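Local coordinates for regulatory protein RecX (PDB 3D5L), which probably modulates the activity of the recombinase RecA, as a member of the RecX family of DNA-repair regulators, at residues S65-Y70 and K86-P91. Residues are numbered along the deposited sequence; the frame is centred on the assembly and turned at random.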
ATOM      1  N   SER A  65       9.802   1.428 -11.994  1.00 11.81           N
ATOM      2  CA  SER A  65      10.108   0.008 -12.219  1.00 12.27           C
ATOM      3  C   SER A  65      10.293  -0.716 -10.901  1.00 10.17           C
ATOM      4  O   SER A  65       9.780  -1.817 -10.711  1.00 10.06           O
ATOM      5  CB  SER A  65      11.396  -0.151 -13.032  1.00 14.45           C
ATOM      6  OG  SER A  65      11.274   0.462 -14.294  1.00 22.09           O
ATOM      7  N   ARG A  66      11.048  -0.106  -9.993  1.00  9.01           N
ATOM      8  CA  ARG A  66      11.277  -0.720  -8.691  1.00  7.90           C
ATOM      9  C   ARG A  66       9.978  -0.857  -7.877  1.00  7.26           C
ATOM     10  O   ARG A  66       9.837  -1.800  -7.101  1.00  6.79           O
ATOM     11  CB  ARG A  66      12.316   0.077  -7.917  1.00  9.99           C
ATOM     12  CG  ARG A  66      13.669   0.100  -8.602  1.00 16.76           C
ATOM     13  CD  ARG A  66      14.767   0.415  -7.611  1.00 21.03           C
ATOM     14  NE  ARG A  66      14.654  -0.433  -6.426  1.00 25.73           N
ATOM     15  CZ  ARG A  66      15.500  -0.400  -5.401  1.00 26.68           C
ATOM     16  NH1 ARG A  66      16.531   0.438  -5.420  1.00 28.71           N
ATOM     17  NH2 ARG A  66      15.298  -1.182  -4.350  1.00 26.05           N
ATOM     18  N   MET A  67       9.030   0.073  -8.033  1.00  3.76           N
ATOM     19  CA  MET A  67       7.773  -0.071  -7.309  1.00  6.83           C
ATOM     20  C   MET A  67       7.029  -1.256  -7.950  1.00  9.59           C
ATOM     21  O   MET A  67       6.259  -1.937  -7.276  1.00  9.16           O
ATOM     22  CB  MET A  67       6.912   1.206  -7.380  1.00  6.17           C
ATOM     23  CG  MET A  67       7.440   2.396  -6.556  1.00  8.40           C
ATOM     24  SD  MET A  67       7.866   1.956  -4.817  1.00  3.49           S
ATOM     25  CE  MET A  67       9.563   1.289  -5.001  1.00  5.17           C
ATOM     26  N   LEU A  68       7.274  -1.504  -9.242  1.00 10.45           N
ATOM     27  CA  LEU A  68       6.636  -2.632  -9.928  1.00 13.86           C
ATOM     28  C   LEU A  68       7.136  -3.946  -9.350  1.00 13.61           C
ATOM     29  O   LEU A  68       6.378  -4.906  -9.255  1.00 14.65           O
ATOM     30  CB  LEU A  68       6.913  -2.618 -11.443  1.00 12.86           C
ATOM     31  CG  LEU A  68       6.272  -1.487 -12.245  1.00 14.23           C
ATOM     32  CD1 LEU A  68       6.401  -1.787 -13.738  1.00 12.73           C
ATOM     33  CD2 LEU A  68       4.799  -1.342 -11.836  1.00 10.06           C
ATOM     34  N   ASP A  69       8.414  -3.991  -8.984  1.00 14.59           N
ATOM     35  CA  ASP A  69       8.993  -5.193  -8.385  1.00 14.04           C
ATOM     36  C   ASP A  69       8.491  -5.307  -6.933  1.00 12.45           C
ATOM     37  O   ASP A  69       8.237  -6.392  -6.441  1.00 12.77           O
ATOM     38  CB  ASP A  69      10.530  -5.129  -8.369  1.00 16.48           C
ATOM     39  CG  ASP A  69      11.138  -5.049  -9.762  1.00 23.51           C
ATOM     40  OD1 ASP A  69      10.629  -5.725 -10.684  1.00 25.23           O
ATOM     41  OD2 ASP A  69      12.152  -4.326  -9.934  1.00 26.34           O
ATOM     42  N   TYR A  70       8.361  -4.168  -6.261  1.00 11.66           N
ATOM     43  CA  TYR A  70       7.901  -4.114  -4.880  1.00 11.12           C
ATOM     44  C   TYR A  70       6.482  -4.657  -4.755  1.00 11.92           C
ATOM     45  O   TYR A  70       6.145  -5.386  -3.818  1.00 11.81           O
ATOM     46  CB  TYR A  70       7.963  -2.661  -4.382  1.00  9.46           C
ATOM     47  CG  TYR A  70       7.487  -2.465  -2.961  1.00 10.96           C
ATOM     48  CD1 TYR A  70       8.034  -3.212  -1.911  1.00 10.41           C
ATOM     49  CD2 TYR A  70       6.486  -1.534  -2.659  1.00 10.04           C
ATOM     50  CE1 TYR A  70       7.599  -3.036  -0.600  1.00  8.42           C
ATOM     51  CE2 TYR A  70       6.043  -1.351  -1.340  1.00 10.02           C
ATOM     52  CZ  TYR A  70       6.608  -2.113  -0.324  1.00  9.13           C
ATOM     53  OH  TYR A  70       6.178  -1.971   0.975  1.00 12.19           O
ATOM     54  N   LYS A  86      10.113   6.765  -0.271  1.00 14.18           N
ATOM     55  CA  LYS A  86      10.890   7.552   0.673  1.00 14.95           C
ATOM     56  C   LYS A  86      12.086   6.714   1.133  1.00 15.69           C
ATOM     57  O   LYS A  86      13.205   7.218   1.232  1.00 15.18           O
ATOM     58  CB  LYS A  86      10.028   7.950   1.879  1.00 16.61           C
ATOM     59  CG  LYS A  86       8.978   9.024   1.579  1.00 19.80           C
ATOM     60  CD  LYS A  86       8.259   9.492   2.844  1.00 22.37           C
ATOM     61  CE  LYS A  86       7.663  10.909   2.663  1.00 24.64           C
ATOM     62  NZ  LYS A  86       6.164  10.963   2.665  1.00 24.34           N
ATOM     63  N   GLU A  87      11.852   5.428   1.393  1.00 15.05           N
ATOM     64  CA  GLU A  87      12.920   4.531   1.836  1.00 15.22           C
ATOM     65  C   GLU A  87      14.116   4.478   0.872  1.00 14.84           C
ATOM     66  O   GLU A  87      15.268   4.449   1.312  1.00 15.76           O
ATOM     67  CB  GLU A  87      12.366   3.113   2.056  1.00 16.07           C
ATOM     68  CG  GLU A  87      13.389   2.100   2.571  1.00 16.28           C
ATOM     69  CD  GLU A  87      12.761   0.757   2.970  1.00 19.24           C
ATOM     70  OE1 GLU A  87      11.917   0.739   3.897  1.00 16.78           O
ATOM     71  OE2 GLU A  87      13.120  -0.286   2.358  1.00 21.10           O
ATOM     72  N   ILE A  88      13.865   4.462  -0.433  1.00 12.79           N
ATOM     73  CA  ILE A  88      14.981   4.410  -1.382  1.00 14.27           C
ATOM     74  C   ILE A  88      15.344   5.804  -1.893  1.00 15.33           C
ATOM     75  O   ILE A  88      15.842   5.974  -3.007  1.00 14.97           O
ATOM     76  CB  ILE A  88      14.683   3.465  -2.583  1.00 12.62           C
ATOM     77  CG1 ILE A  88      13.534   4.010  -3.425  1.00  9.97           C
ATOM     78  CG2 ILE A  88      14.344   2.075  -2.065  1.00 11.02           C
ATOM     79  CD1 ILE A  88      13.313   3.241  -4.730  1.00 10.63           C
ATOM     80  N   ASP A  89      15.079   6.792  -1.042  1.00 17.91           N
ATOM     81  CA  ASP A  89      15.352   8.194  -1.307  1.00 19.73           C
ATOM     82  C   ASP A  89      14.984   8.684  -2.707  1.00 21.24           C
ATOM     83  O   ASP A  89      15.834   9.122  -3.481  1.00 21.69           O
ATOM     84  CB  ASP A  89      16.824   8.493  -1.023  1.00 19.82           C
ATOM     85  CG  ASP A  89      17.106   9.981  -0.953  1.00 21.64           C
ATOM     86  OD1 ASP A  89      16.380  10.700  -0.224  1.00 18.58           O
ATOM     87  OD2 ASP A  89      18.058  10.430  -1.626  1.00 23.85           O
ATOM     88  N   THR A  90      13.701   8.627  -3.024  1.00 20.96           N
ATOM     89  CA  THR A  90      13.239   9.080  -4.320  1.00 21.12           C
ATOM     90  C   THR A  90      12.985  10.583  -4.242  1.00 21.62           C
ATOM     91  O   THR A  90      12.453  11.076  -3.244  1.00 20.40           O
ATOM     92  CB  THR A  90      11.935   8.357  -4.706  1.00 20.83           C
ATOM     93  OG1 THR A  90      12.172   6.945  -4.741  1.00 24.40           O
ATOM     94  CG2 THR A  90      11.445   8.811  -6.065  1.00 19.91           C
ATOM     95  N   PRO A  91      13.390  11.338  -5.281  1.00 22.42           N
ATOM     96  CA  PRO A  91      13.147  12.783  -5.239  1.00 22.10           C
ATOM     97  C   PRO A  91      11.664  13.013  -4.933  1.00 24.70           C
ATOM     98  O   PRO A  91      10.794  12.325  -5.478  1.00 24.98           O
ATOM     99  CB  PRO A  91      13.555  13.229  -6.631  1.00 19.92           C
ATOM    100  CG  PRO A  91      14.741  12.333  -6.890  1.00 19.70           C
ATOM    101  CD  PRO A  91      14.241  10.984  -6.433  1.00 20.04           C
TER
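Arg66 O, in helix 48-71, takes the regular helical bond from Tyr70 N at 2.9 Å. A weak second one comes from Asp69 N at 3.2 Å, whose main bond goes to Ser65 O. Arg66 starts out toward segment 86-91, and its guanidinium ends against Ile88, just past the end of helix 78-87; both lie within the first of RecX's three-helix domains, which belongs to the helix-turn-helix clan. The two side chains grow out of their backbones to face one another. The bend at chi3 (49°) helps turn a face of the guanidinium, not an edge, to Ile88, whose CD1 sits 4.1 Å above that plane, off-centre and close to the border of the group. Ile88 CG2 approaches Arg66 NH2 to 4.1 Å. This is van der Waals contact between methyl groups and a flat cation, and no hydrogen bond joins the two segments. Met67, one residue on and buried, also touches Lys84 and Leu85 of helix 78-87 and Leu102 of helix 92-104, so it lies where the three helices meet.

Ile88 is placed here by the way its helix stops. Helical backbone angles end with Glu87, and Asp89, with positive phi (43°), is the C' residue of a Schellman motif: Asp89 N bonds to Lys86 O at 3.0 Å, and Thr90 N turns back to Leu85 O, which also receives the Thr90 hydroxyl. From this turn Ile88 points toward helix 48-71, and with CD1 anti to CA (chi2 172°) its longer branch extends far enough for CD1 to meet Met67 CE at 4.2 Å.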